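Local coordinates for protein cephalosporin acylase (Bacillus halodurans, PDB 2NLZ) that probably cleaves amide bonds of acyl or gamma-glutamyl substrates, as a member of the gamma-glutamyltranspeptidase family of N-terminal nucleophile (Ntn) hydrolases, at residues R248-E253 with G414-H419; D320-V325 with N406-L411. The protein carries 1 engineered substitution. All blocks are in the same frame, centred on the assembly; numbering follows the deposited sequence.

Contact 1 (R248-E253 with G414-H419); sequences RPEWVE and GKRTYH
Arg416 NH2 faces the carboxylate of Glu250, lying 3.2 Å from OE1 in a salt bridge that ties the long loop before strand 424-428 to the beginning of strand 250-259, in the antiparallel β core of an Ntn-hydrolase fold. The two backbones keep well apart, 11.9 Å between the CA atoms of Glu250 and Arg416, so long, flexible residues suit both places. Glu250 carries its carboxylate toward Arg416 on an extended chain, CG anti to the backbone N (chi1 170°). Arg416 meets it nearly at right angles, its chain bent at chi2. The charged groups are not laid flat against each other: their planes are 55° apart, and OE1 approaches the guanidinium obliquely.

The stronger acidic partner of Arg416 is Glu317, whose OE2 forms a salt bridge with NE. Two carboxylates thus probably balance the buried arginine's charge, one at NE and one at NH2. Glu250 is anchored in turn by backbone hydrogen bonding to Asn86 of strand 81-87, and the Arg416 side chain also touches Asn86. The other carboxylate oxygen, Glu250 OE2, sits in the guanidinium plane at its edge, 3.5 Å from Arg416 NH2.

Contact 2 (D320-V325 with N406-L411); sequences DMSVSV and NHDNAL
Asp408 brings its side chain against Asp320 and Ser322, joining two loops at the surface of the Ntn-hydrolase domain. It is the second residue of a type I β turn from His407 to Ala410, closed by a weak hydrogen bond from Ala410 N to His407 O. Aspartate is common in type I turns, and its chain is short yet long enough to reach Ser322 from here. The third position is held by Asn409, a residue type also common there, whose side-chain amide hydrogen-bonds through OD1 to Thr316 OG1 and Tyr418 N, and through ND2 to Thr417 OG1.

From the turn, Asp408 CB comes first to the backbone of the opposing loop, lying 3.7 Å from Asp320 O. CG stands beside the backbone N, anti to the carbonyl carbon (chi1 -61°), which turns the carboxylate to the methylene of Ser322; CG is 3.6 Å from Ser322 CB. At the tip both oxygens reach that same carbon, OD1 at 3.5 Å and OD2 nearer. OD2 also lies 3.6 Å from Ser322 N, without forming a hydrogen bond to it. Ser322 OG, anti to its own backbone N (chi1 -166°), is 4.1 Å from either carboxylate oxygen, so the serine offers its CB to the aspartate more than its hydroxyl. Serine's short side chain suits the place, since its CB is what meets the carboxylate. Asp408 also packs on Tyr314 of helix 294-314.

Were an alanine here in place of Asp408, the carboxylate would be gone, which is likely to leave a gap beside Ser322 CB, with only the methyl still near Asp320 O.

On the return side of the contact, Asp320 CB rests 3.8 Å from Asp408 O.

Overall arrangement
Segments 406-411 and 414-419 belong to one long loop between strands 392-393 and 424-428, so both contacts fasten the same element at different depths. Contact 1, partly buried, its centre about 15 Å from the centre of the chain, fixes it to a core strand through opposite charges. Contact 2 lies at the surface, its centre about 22 Å from that of the chain, and joins it to another loop by van der Waals touches, with no hydrogen bond or salt bridge between its two segments. Lys415 connects the two: its NZ probably donates hydrogen bonds to Asp408 O at 2.7 Å and Ala410 O at 2.8 Å, with a weaker, longer attraction to Asp320 OD1.

Contact 1 (R248-E253 with G414-H419)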
ATOM      1  N   ARG D 248      -2.640 -51.481   8.210  1.00 47.04           N
ATOM      2  CA  ARG D 248      -3.294 -50.728   9.252  1.00 52.09           C
ATOM      3  C   ARG D 248      -2.646 -49.409   9.545  1.00 48.43           C
ATOM      4  O   ARG D 248      -1.456 -49.227   9.391  1.00 48.17           O
ATOM      5  CB  ARG D 248      -3.524 -51.528  10.540  1.00 63.75           C
ATOM      6  CG  ARG D 248      -3.076 -52.965  10.542  1.00 88.63           C
ATOM      7  CD  ARG D 248      -4.168 -54.017  10.798  1.00113.71           C
ATOM      8  NE  ARG D 248      -5.501 -53.466  10.959  1.00133.15           N
ATOM      9  CZ  ARG D 248      -6.629 -54.170  10.925  1.00135.38           C
ATOM     10  NH1 ARG D 248      -6.609 -55.478  10.732  1.00136.17           N
ATOM     11  NH2 ARG D 248      -7.788 -53.560  11.089  1.00133.48           N
ATOM     12  N   PRO D 249      -3.455 -48.461   9.942  1.00 41.49           N
ATOM     13  CA  PRO D 249      -2.924 -47.194  10.425  1.00 40.78           C
ATOM     14  C   PRO D 249      -2.065 -47.458  11.654  1.00 40.26           C
ATOM     15  O   PRO D 249      -2.397 -48.324  12.467  1.00 40.04           O
ATOM     16  CB  PRO D 249      -4.177 -46.378  10.783  1.00 35.81           C
ATOM     17  CG  PRO D 249      -5.310 -47.300  10.712  1.00 39.08           C
ATOM     18  CD  PRO D 249      -4.925 -48.488   9.905  1.00 35.85           C
ATOM     19  N   GLU D 250      -0.946 -46.751  11.759  1.00 39.69           N
ATOM     20  CA  GLU D 250       0.012 -46.992  12.827  1.00 43.07           C
ATOM     21  C   GLU D 250       0.038 -45.809  13.780  1.00 42.33           C
ATOM     22  O   GLU D 250       0.298 -44.676  13.368  1.00 43.83           O
ATOM     23  CB  GLU D 250       1.409 -47.264  12.240  1.00 42.63           C
ATOM     24  CG  GLU D 250       2.560 -47.295  13.252  1.00 47.10           C
ATOM     25  CD  GLU D 250       3.887 -47.696  12.622  1.00 50.51           C
ATOM     26  OE1 GLU D 250       3.886 -48.617  11.780  1.00 62.18           O
ATOM     27  OE2 GLU D 250       4.930 -47.101  12.967  1.00 52.74           O
ATOM     28  N   TRP D 251      -0.259 -46.065  15.049  1.00 43.04           N
ATOM     29  CA  TRP D 251      -0.028 -45.055  16.069  1.00 43.08           C
ATOM     30  C   TRP D 251       1.467 -44.952  16.279  1.00 42.95           C
ATOM     31  O   TRP D 251       2.139 -45.938  16.582  1.00 45.65           O
ATOM     32  CB  TRP D 251      -0.740 -45.389  17.372  1.00 41.65           C
ATOM     33  CG  TRP D 251      -2.202 -45.293  17.243  1.00 37.68           C
ATOM     34  CD1 TRP D 251      -3.080 -46.323  17.065  1.00 38.48           C
ATOM     35  CD2 TRP D 251      -2.978 -44.098  17.257  1.00 38.67           C
ATOM     36  NE1 TRP D 251      -4.361 -45.841  16.978  1.00 40.27           N
ATOM     37  CE2 TRP D 251      -4.329 -44.476  17.095  1.00 37.45           C
ATOM     38  CE3 TRP D 251      -2.668 -42.745  17.398  1.00 38.90           C
ATOM     39  CZ2 TRP D 251      -5.369 -43.547  17.070  1.00 38.52           C
ATOM     40  CZ3 TRP D 251      -3.702 -41.821  17.375  1.00 42.57           C
ATOM     41  CH2 TRP D 251      -5.039 -42.230  17.209  1.00 40.51           C
ATOM     42  N   VAL D 252       1.981 -43.749  16.080  1.00 42.89           N
ATOM     43  CA  VAL D 252       3.404 -43.524  16.090  1.00 41.05           C
ATOM     44  C   VAL D 252       3.671 -42.405  17.100  1.00 39.02           C
ATOM     45  O   VAL D 252       2.761 -41.646  17.446  1.00 41.08           O
ATOM     46  CB  VAL D 252       3.906 -43.256  14.635  1.00 40.06           C
ATOM     47  CG1 VAL D 252       3.559 -41.854  14.175  1.00 45.44           C
ATOM     48  CG2 VAL D 252       5.394 -43.573  14.480  1.00 60.10           C
ATOM     49  N   GLU D 253       4.896 -42.337  17.615  1.00 44.04           N
ATOM     50  CA  GLU D 253       5.230 -41.394  18.695  1.00 44.84           C
ATOM     51  C   GLU D 253       5.748 -40.052  18.157  1.00 39.51           C
ATOM     52  O   GLU D 253       6.824 -39.998  17.539  1.00 35.11           O
ATOM     53  CB  GLU D 253       6.248 -42.031  19.662  1.00 46.59           C
ATOM     54  CG  GLU D 253       6.510 -41.237  20.952  1.00 59.55           C
ATOM     55  CD  GLU D 253       5.314 -41.206  21.896  1.00 69.09           C
ATOM     56  OE1 GLU D 253       4.601 -42.230  22.003  1.00 65.93           O
ATOM     57  OE2 GLU D 253       5.095 -40.152  22.536  1.00 59.42           O
ATOM     58  N   GLY D 414       6.454 -52.747  -0.237  1.00 44.62           N
ATOM     59  CA  GLY D 414       5.955 -52.722   1.136  1.00 45.06           C
ATOM     60  C   GLY D 414       6.558 -51.639   1.997  1.00 43.08           C
ATOM     61  O   GLY D 414       6.433 -51.665   3.216  1.00 43.66           O
ATOM     62  N   LYS D 415       7.215 -50.683   1.357  1.00 42.61           N
ATOM     63  CA  LYS D 415       7.831 -49.563   2.051  1.00 41.38           C
ATOM     64  C   LYS D 415       6.954 -48.332   1.847  1.00 38.22           C
ATOM     65  O   LYS D 415       6.363 -48.170   0.783  1.00 38.82           O
ATOM     66  CB  LYS D 415       9.225 -49.334   1.474  1.00 40.86           C
ATOM     67  CG  LYS D 415       9.962 -48.111   1.995  1.00 44.60           C
ATOM     68  CD  LYS D 415      11.237 -47.882   1.198  1.00 38.49           C
ATOM     69  CE  LYS D 415      12.157 -46.910   1.895  1.00 41.49           C
ATOM     70  NZ  LYS D 415      13.335 -46.593   1.073  1.00 37.16           N
ATOM     71  N   ARG D 416       6.838 -47.472   2.852  1.00 36.65           N
ATOM     72  CA  ARG D 416       6.159 -46.194   2.626  1.00 44.96           C
ATOM     73  C   ARG D 416       7.168 -45.054   2.479  1.00 43.28           C
ATOM     74  O   ARG D 416       8.218 -45.051   3.132  1.00 36.29           O
ATOM     75  CB  ARG D 416       5.102 -45.912   3.694  1.00 43.39           C
ATOM     76  CG  ARG D 416       5.617 -46.039   5.086  1.00 36.72           C
ATOM     77  CD  ARG D 416       4.703 -46.887   5.939  1.00 30.68           C
ATOM     78  NE  ARG D 416       5.344 -47.151   7.224  1.00 37.48           N
ATOM     79  CZ  ARG D 416       4.857 -46.762   8.398  1.00 38.97           C
ATOM     80  NH1 ARG D 416       3.703 -46.103   8.459  1.00 50.23           N
ATOM     81  NH2 ARG D 416       5.517 -47.039   9.512  1.00 37.50           N
ATOM     82  N   THR D 417       6.847 -44.105   1.599  1.00 40.51           N
ATOM     83  CA  THR D 417       7.812 -43.091   1.167  1.00 37.60           C
ATOM     84  C   THR D 417       7.842 -41.831   2.027  1.00 39.90           C
ATOM     85  O   THR D 417       6.930 -41.585   2.826  1.00 43.69           O
ATOM     86  CB  THR D 417       7.544 -42.645  -0.283  1.00 34.18           C
ATOM     87  OG1 THR D 417       8.471 -41.615  -0.638  1.00 22.79           O
ATOM     88  CG2 THR D 417       6.119 -42.131  -0.435  1.00 26.44           C
ATOM     89  N   TYR D 418       8.918 -41.060   1.849  1.00 34.53           N
ATOM     90  CA  TYR D 418       8.995 -39.662   2.236  1.00 34.09           C
ATOM     91  C   TYR D 418       7.664 -39.011   1.893  1.00 35.01           C
ATOM     92  O   TYR D 418       7.239 -39.016   0.732  1.00 37.51           O
ATOM     93  CB  TYR D 418      10.134 -38.995   1.456  1.00 39.75           C
ATOM     94  CG  TYR D 418      10.369 -37.525   1.731  1.00 33.17           C
ATOM     95  CD1 TYR D 418       9.671 -36.546   1.038  1.00 32.18           C
ATOM     96  CD2 TYR D 418      11.323 -37.114   2.658  1.00 34.60           C
ATOM     97  CE1 TYR D 418       9.889 -35.199   1.283  1.00 41.57           C
ATOM     98  CE2 TYR D 418      11.554 -35.769   2.909  1.00 41.25           C
ATOM     99  CZ  TYR D 418      10.833 -34.816   2.217  1.00 44.33           C
ATOM    100  OH  TYR D 418      11.059 -33.482   2.457  1.00 40.00           O
ATOM    101  N   HIS D 419       7.008 -38.462   2.913  1.00 31.64           N
ATOM    102  CA  HIS D 419       5.650 -37.934   2.782  1.00 32.79           C
ATOM    103  C   HIS D 419       5.631 -36.439   3.062  1.00 29.83           C
ATOM    104  O   HIS D 419       6.218 -35.992   4.038  1.00 33.70           O
ATOM    105  CB  HIS D 419       4.715 -38.659   3.752  1.00 29.29           C
ATOM    106  CG  HIS D 419       3.392 -39.017   3.157  1.00 25.84           C
ATOM    107  ND1 HIS D 419       2.374 -38.101   3.002  1.00 34.66           N
ATOM    108  CD2 HIS D 419       2.917 -40.189   2.681  1.00 32.04           C
ATOM    109  CE1 HIS D 419       1.329 -38.696   2.458  1.00 41.44           C
ATOM    110  NE2 HIS D 419       1.632 -39.964   2.250  1.00 34.55           N
TER

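Contact 2 (D320-V325 with N406-L411)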
ATOM      1  N   ASP D 320      14.599 -47.938   6.946  1.00 60.94           N
ATOM      2  CA  ASP D 320      15.529 -47.702   5.841  1.00 59.38           C
ATOM      3  C   ASP D 320      16.331 -46.414   6.016  1.00 56.31           C
ATOM      4  O   ASP D 320      17.110 -46.055   5.130  1.00 57.93           O
ATOM      5  CB  ASP D 320      14.793 -47.675   4.490  1.00 60.33           C
ATOM      6  CG  ASP D 320      14.346 -49.061   4.026  1.00 69.11           C
ATOM      7  OD1 ASP D 320      14.732 -49.473   2.913  1.00 75.18           O
ATOM      8  OD2 ASP D 320      13.603 -49.737   4.764  1.00 80.81           O
ATOM      9  N   MET D 321      16.147 -45.730   7.148  1.00 54.32           N
ATOM     10  CA  MET D 321      16.848 -44.463   7.417  1.00 55.10           C
ATOM     11  C   MET D 321      18.313 -44.675   7.788  1.00 62.02           C
ATOM     12  O   MET D 321      18.640 -45.537   8.604  1.00 63.37           O
ATOM     13  CB  MET D 321      16.137 -43.641   8.495  1.00 55.20           C
ATOM     14  CG  MET D 321      14.942 -42.853   7.973  1.00 45.25           C
ATOM     15  SD  MET D 321      14.171 -41.763   9.179  1.00 37.58           S
ATOM     16  CE  MET D 321      15.546 -40.701   9.645  1.00 35.80           C
ATOM     17  N   SER D 322      19.182 -43.872   7.178  1.00 69.74           N
ATOM     18  CA  SER D 322      20.628 -44.010   7.338  1.00 69.95           C
ATOM     19  C   SER D 322      21.135 -43.408   8.652  1.00 66.24           C
ATOM     20  O   SER D 322      21.985 -43.994   9.311  1.00 62.84           O
ATOM     21  CB  SER D 322      21.349 -43.385   6.146  1.00 70.45           C
ATOM     22  OG  SER D 322      22.706 -43.773   6.096  1.00 80.89           O
ATOM     23  N   VAL D 323      20.629 -42.234   9.022  1.00 68.11           N
ATOM     24  CA  VAL D 323      20.918 -41.659  10.336  1.00 67.40           C
ATOM     25  C   VAL D 323      19.658 -41.737  11.191  1.00 68.26           C
ATOM     26  O   VAL D 323      18.626 -42.232  10.733  1.00 71.12           O
ATOM     27  CB  VAL D 323      21.434 -40.201  10.247  1.00 66.26           C
ATOM     28  CG1 VAL D 323      22.781 -40.159   9.557  1.00 68.83           C
ATOM     29  CG2 VAL D 323      20.438 -39.309   9.524  1.00 72.16           C
ATOM     30  N   SER D 324      19.734 -41.262  12.430  1.00 67.12           N
ATOM     31  CA  SER D 324      18.561 -41.278  13.297  1.00 66.94           C
ATOM     32  C   SER D 324      17.919 -39.891  13.429  1.00 67.10           C
ATOM     33  O   SER D 324      18.527 -38.869  13.101  1.00 65.56           O
ATOM     34  CB  SER D 324      18.886 -41.872  14.677  1.00 66.04           C
ATOM     35  OG  SER D 324      19.482 -40.915  15.536  1.00 52.83           O
ATOM     36  N   VAL D 325      16.676 -39.887  13.898  1.00 62.11           N
ATOM     37  CA  VAL D 325      15.937 -38.673  14.212  1.00 55.21           C
ATOM     38  C   VAL D 325      16.654 -37.874  15.298  1.00 56.26           C
ATOM     39  O   VAL D 325      16.767 -36.650  15.210  1.00 63.27           O
ATOM     40  CB  VAL D 325      14.521 -39.025  14.700  1.00 52.89           C
ATOM     41  CG1 VAL D 325      13.696 -37.777  14.908  1.00 44.77           C
ATOM     42  CG2 VAL D 325      13.839 -39.962  13.713  1.00 58.04           C
ATOM     43  N   ASN D 406      21.005 -46.122  -4.080  1.00 88.24           N
ATOM     44  CA  ASN D 406      21.836 -45.663  -2.969  1.00 87.24           C
ATOM     45  C   ASN D 406      21.179 -44.590  -2.100  1.00 80.64           C
ATOM     46  O   ASN D 406      21.717 -44.213  -1.056  1.00 79.59           O
ATOM     47  CB  ASN D 406      23.200 -45.185  -3.483  1.00 93.18           C
ATOM     48  CG  ASN D 406      24.022 -46.307  -4.095  1.00 95.85           C
ATOM     49  OD1 ASN D 406      24.644 -46.133  -5.137  1.00 99.43           O
ATOM     50  ND2 ASN D 406      24.023 -47.466  -3.450  1.00100.44           N
ATOM     51  N   HIS D 407      20.019 -44.100  -2.534  1.00 73.90           N
ATOM     52  CA  HIS D 407      19.248 -43.138  -1.746  1.00 66.29           C
ATOM     53  C   HIS D 407      18.423 -43.896  -0.724  1.00 59.09           C
ATOM     54  O   HIS D 407      17.897 -44.960  -1.028  1.00 61.04           O
ATOM     55  CB  HIS D 407      18.327 -42.301  -2.637  1.00 62.56           C
ATOM     56  CG  HIS D 407      17.829 -41.051  -1.981  1.00 68.81           C
ATOM     57  ND1 HIS D 407      18.293 -39.798  -2.320  1.00 76.97           N
ATOM     58  CD2 HIS D 407      16.916 -40.859  -1.001  1.00 70.67           C
ATOM     59  CE1 HIS D 407      17.684 -38.890  -1.580  1.00 78.81           C
ATOM     60  NE2 HIS D 407      16.846 -39.508  -0.769  1.00 76.45           N
ATOM     61  N   ASP D 408      18.309 -43.343   0.478  1.00 53.09           N
ATOM     62  CA  ASP D 408      17.559 -43.978   1.560  1.00 50.38           C
ATOM     63  C   ASP D 408      16.061 -44.156   1.263  1.00 52.43           C
ATOM     64  O   ASP D 408      15.449 -45.122   1.717  1.00 55.80           O
ATOM     65  CB  ASP D 408      17.741 -43.197   2.860  1.00 50.64           C
ATOM     66  CG  ASP D 408      19.195 -43.130   3.317  1.00 53.30           C
ATOM     67  OD1 ASP D 408      19.993 -44.034   2.997  1.00 48.63           O
ATOM     68  OD2 ASP D 408      19.540 -42.154   4.013  1.00 59.33           O
ATOM     69  N   ASN D 409      15.479 -43.222   0.512  1.00 49.31           N
ATOM     70  CA  ASN D 409      14.078 -43.304   0.087  1.00 46.49           C
ATOM     71  C   ASN D 409      13.919 -44.013  -1.271  1.00 45.91           C
ATOM     72  O   ASN D 409      13.076 -43.638  -2.097  1.00 44.88           O
ATOM     73  CB  ASN D 409      13.447 -41.902   0.052  1.00 48.01           C
ATOM     74  CG  ASN D 409      11.942 -41.943  -0.055  1.00 47.70           C
ATOM     75  OD1 ASN D 409      11.263 -42.399   0.860  1.00 39.24           O
ATOM     76  ND2 ASN D 409      11.411 -41.479  -1.188  1.00 35.99           N
ATOM     77  N   ALA D 410      14.739 -45.037  -1.497  1.00 43.26           N
ATOM     78  CA  ALA D 410      14.641 -45.849  -2.704  1.00 42.40           C
ATOM     79  C   ALA D 410      13.373 -46.697  -2.677  1.00 45.17           C
ATOM     80  O   ALA D 410      12.940 -47.142  -1.612  1.00 50.39           O
ATOM     81  CB  ALA D 410      15.860 -46.727  -2.844  1.00 40.10           C
ATOM     82  N   LEU D 411      12.779 -46.909  -3.848  1.00 43.43           N
ATOM     83  CA  LEU D 411      11.565 -47.714  -3.959  1.00 41.52           C
ATOM     84  C   LEU D 411      11.826 -49.152  -3.552  1.00 45.05           C
ATOM     85  O   LEU D 411      12.719 -49.811  -4.082  1.00 53.31           O
ATOM     86  CB  LEU D 411      11.006 -47.664  -5.381  1.00 40.72           C
ATOM     87  CG  LEU D 411       9.862 -48.597  -5.784  1.00 36.89           C
ATOM     88  CD1 LEU D 411       8.620 -48.373  -4.946  1.00 30.80           C
ATOM     89  CD2 LEU D 411       9.540 -48.397  -7.255  1.00 40.48           C
TER